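PDB 4FZX: exodeoxyribonuclease 10 from Escherichia coli, which degrades single-stranded and double-stranded DNA from the 3' end toward the 5' end, as a magnesium-dependent exonuclease of the DEDDh family. Local coordinates for residues M33-R38 / E65-H70. Sequence-based numbering, arbitrary orientation.
Sequences MSHLVR and EDVIPH
On strand 28-36, an edge strand of the central sheet in this DEDDh exonuclease, M33 and H35 point at the short helix 64-67 and the helical turn after it, where V67 and H70 meet them. The CG of H35 sits beside the backbone N (chi1 -64°), which swings the imidazole back along the strand toward H70; the ring rests obliquely on V67, with CD2 3.7 Å from V67 CG2, while V67 CG1 packs near H35 CB and CG. The two imidazole planes are nearly parallel, 14° apart, but slid so far that they hardly overlap, with centroids 5.4 Å apart and H35 NE2 3.8 Å from H70 ND1. H35 ND1 is hydrogen-bonded to the hydroxyl of Y71, which should hold the turn of the ring. Replacing H35 with an alanine would probably leave the Y71 hydroxyl without this partner and open a gap over V67 and beside the H70 ring. Two residues earlier on the strand, the selenomethionine M33 runs extended to its selenium and bends there (chi3 -58°); SE lies 3.3 Å from the backbone O of H70 and 3.8 Å from H70 CB. At the other end, in the loop after the strand, V37 CG2 touches V67 CG1 at 4.2 Å. The backbone hydrogen bond from H70 N to V67 O holds the turn that carries both residues. Strand 16-25 lies next in the sheet, pairing with M33 and H35 through S21 and I19, and V67 also packs on I19, so the helix bears on both strands.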
# COMPACT_ATOMS: atom_id res chain seq x y z
N MSE C 33 -11.01 -34.50 -24.25
CA MSE C 33 -10.41 -34.58 -25.57
C MSE C 33 -8.89 -34.66 -25.36
O MSE C 33 -8.35 -33.94 -24.54
CB MSE C 33 -10.76 -33.30 -26.36
CG MSE C 33 -10.31 -33.31 -27.80
SE MSE C 33 -10.96 -31.75 -28.81
CE MSE C 33 -12.86 -31.94 -28.57
N SER C 34 -8.21 -35.57 -26.06
CA SER C 34 -6.75 -35.59 -26.06
C SER C 34 -6.21 -36.10 -27.37
O SER C 34 -6.82 -36.93 -28.05
CB SER C 34 -6.21 -36.46 -24.92
OG SER C 34 -6.70 -37.79 -25.01
N HIS C 35 -5.04 -35.59 -27.74
CA HIS C 35 -4.33 -36.11 -28.88
C HIS C 35 -2.87 -36.21 -28.52
O HIS C 35 -2.28 -35.22 -28.01
CB HIS C 35 -4.47 -35.17 -30.09
CG HIS C 35 -5.86 -35.02 -30.58
ND1 HIS C 35 -6.78 -34.18 -29.99
CD2 HIS C 35 -6.52 -35.65 -31.59
CE1 HIS C 35 -7.93 -34.26 -30.64
NE2 HIS C 35 -7.79 -35.12 -31.63
N LEU C 36 -2.25 -37.33 -28.88
CA LEU C 36 -0.82 -37.37 -29.05
C LEU C 36 -0.45 -36.68 -30.35
O LEU C 36 -1.15 -36.82 -31.36
CB LEU C 36 -0.30 -38.81 -29.05
CG LEU C 36 -0.27 -39.45 -27.67
CD1 LEU C 36 -0.42 -40.98 -27.78
CD2 LEU C 36 1.02 -39.06 -26.95
N VAL C 37 0.71 -36.04 -30.36
CA VAL C 37 1.06 -35.13 -31.42
C VAL C 37 2.51 -35.36 -31.84
O VAL C 37 3.39 -35.54 -30.98
CB VAL C 37 0.92 -33.67 -30.96
CG1 VAL C 37 1.49 -32.71 -32.02
CG2 VAL C 37 -0.52 -33.35 -30.64
N ARG C 38 2.75 -35.34 -33.15
CA ARG C 38 4.11 -35.39 -33.67
C ARG C 38 4.80 -34.03 -33.55
O ARG C 38 4.34 -33.06 -34.10
CB ARG C 38 4.08 -35.83 -35.13
CG ARG C 38 5.44 -36.17 -35.71
CD ARG C 38 5.26 -36.54 -37.16
NE ARG C 38 6.53 -36.82 -37.83
CZ ARG C 38 6.63 -37.07 -39.13
NH1 ARG C 38 5.55 -37.06 -39.91
NH2 ARG C 38 7.82 -37.33 -39.67
N GLU C 65 -0.69 -28.45 -35.97
CA GLU C 65 -1.57 -27.70 -36.88
C GLU C 65 -2.81 -28.50 -37.27
O GLU C 65 -3.90 -27.95 -37.41
CB GLU C 65 -0.80 -27.29 -38.14
CG GLU C 65 0.21 -26.18 -37.90
CD GLU C 65 1.54 -26.69 -37.33
OE1 GLU C 65 2.34 -25.83 -36.87
OE2 GLU C 65 1.78 -27.92 -37.34
N ASP C 66 -2.63 -29.81 -37.42
CA ASP C 66 -3.68 -30.71 -37.88
C ASP C 66 -4.72 -30.92 -36.79
O ASP C 66 -5.85 -31.31 -37.06
CB ASP C 66 -3.07 -32.08 -38.25
CG ASP C 66 -2.12 -32.00 -39.45
OD1 ASP C 66 -2.32 -31.12 -40.33
OD2 ASP C 66 -1.21 -32.87 -39.54
N VAL C 67 -4.31 -30.70 -35.54
CA VAL C 67 -5.04 -31.21 -34.39
C VAL C 67 -5.65 -30.04 -33.61
O VAL C 67 -6.77 -30.11 -33.11
CB VAL C 67 -4.09 -32.10 -33.50
CG1 VAL C 67 -4.17 -31.75 -32.05
CG2 VAL C 67 -4.35 -33.60 -33.75
N ILE C 68 -4.97 -28.90 -33.67
CA ILE C 68 -5.38 -27.73 -32.89
C ILE C 68 -6.81 -27.23 -33.17
O ILE C 68 -7.51 -26.83 -32.23
CB ILE C 68 -4.34 -26.58 -32.92
CG1 ILE C 68 -4.52 -25.66 -31.71
CG2 ILE C 68 -4.40 -25.79 -34.21
CD1 ILE C 68 -4.38 -26.39 -30.36
N PRO C 69 -7.29 -27.35 -34.43
CA PRO C 69 -8.64 -26.82 -34.68
C PRO C 69 -9.75 -27.50 -33.88
O PRO C 69 -10.76 -26.87 -33.59
CB PRO C 69 -8.84 -27.03 -36.19
CG PRO C 69 -7.42 -27.12 -36.73
CD PRO C 69 -6.67 -27.86 -35.66
N HIS C 70 -9.52 -28.72 -33.42
CA HIS C 70 -10.51 -29.45 -32.60
C HIS C 70 -10.72 -28.82 -31.24
O HIS C 70 -11.74 -29.07 -30.59
CB HIS C 70 -10.09 -30.90 -32.43
CG HIS C 70 -9.98 -31.65 -33.72
ND1 HIS C 70 -8.85 -32.36 -34.07
CD2 HIS C 70 -10.84 -31.77 -34.76
CE1 HIS C 70 -9.02 -32.89 -35.27
NE2 HIS C 70 -10.22 -32.54 -35.71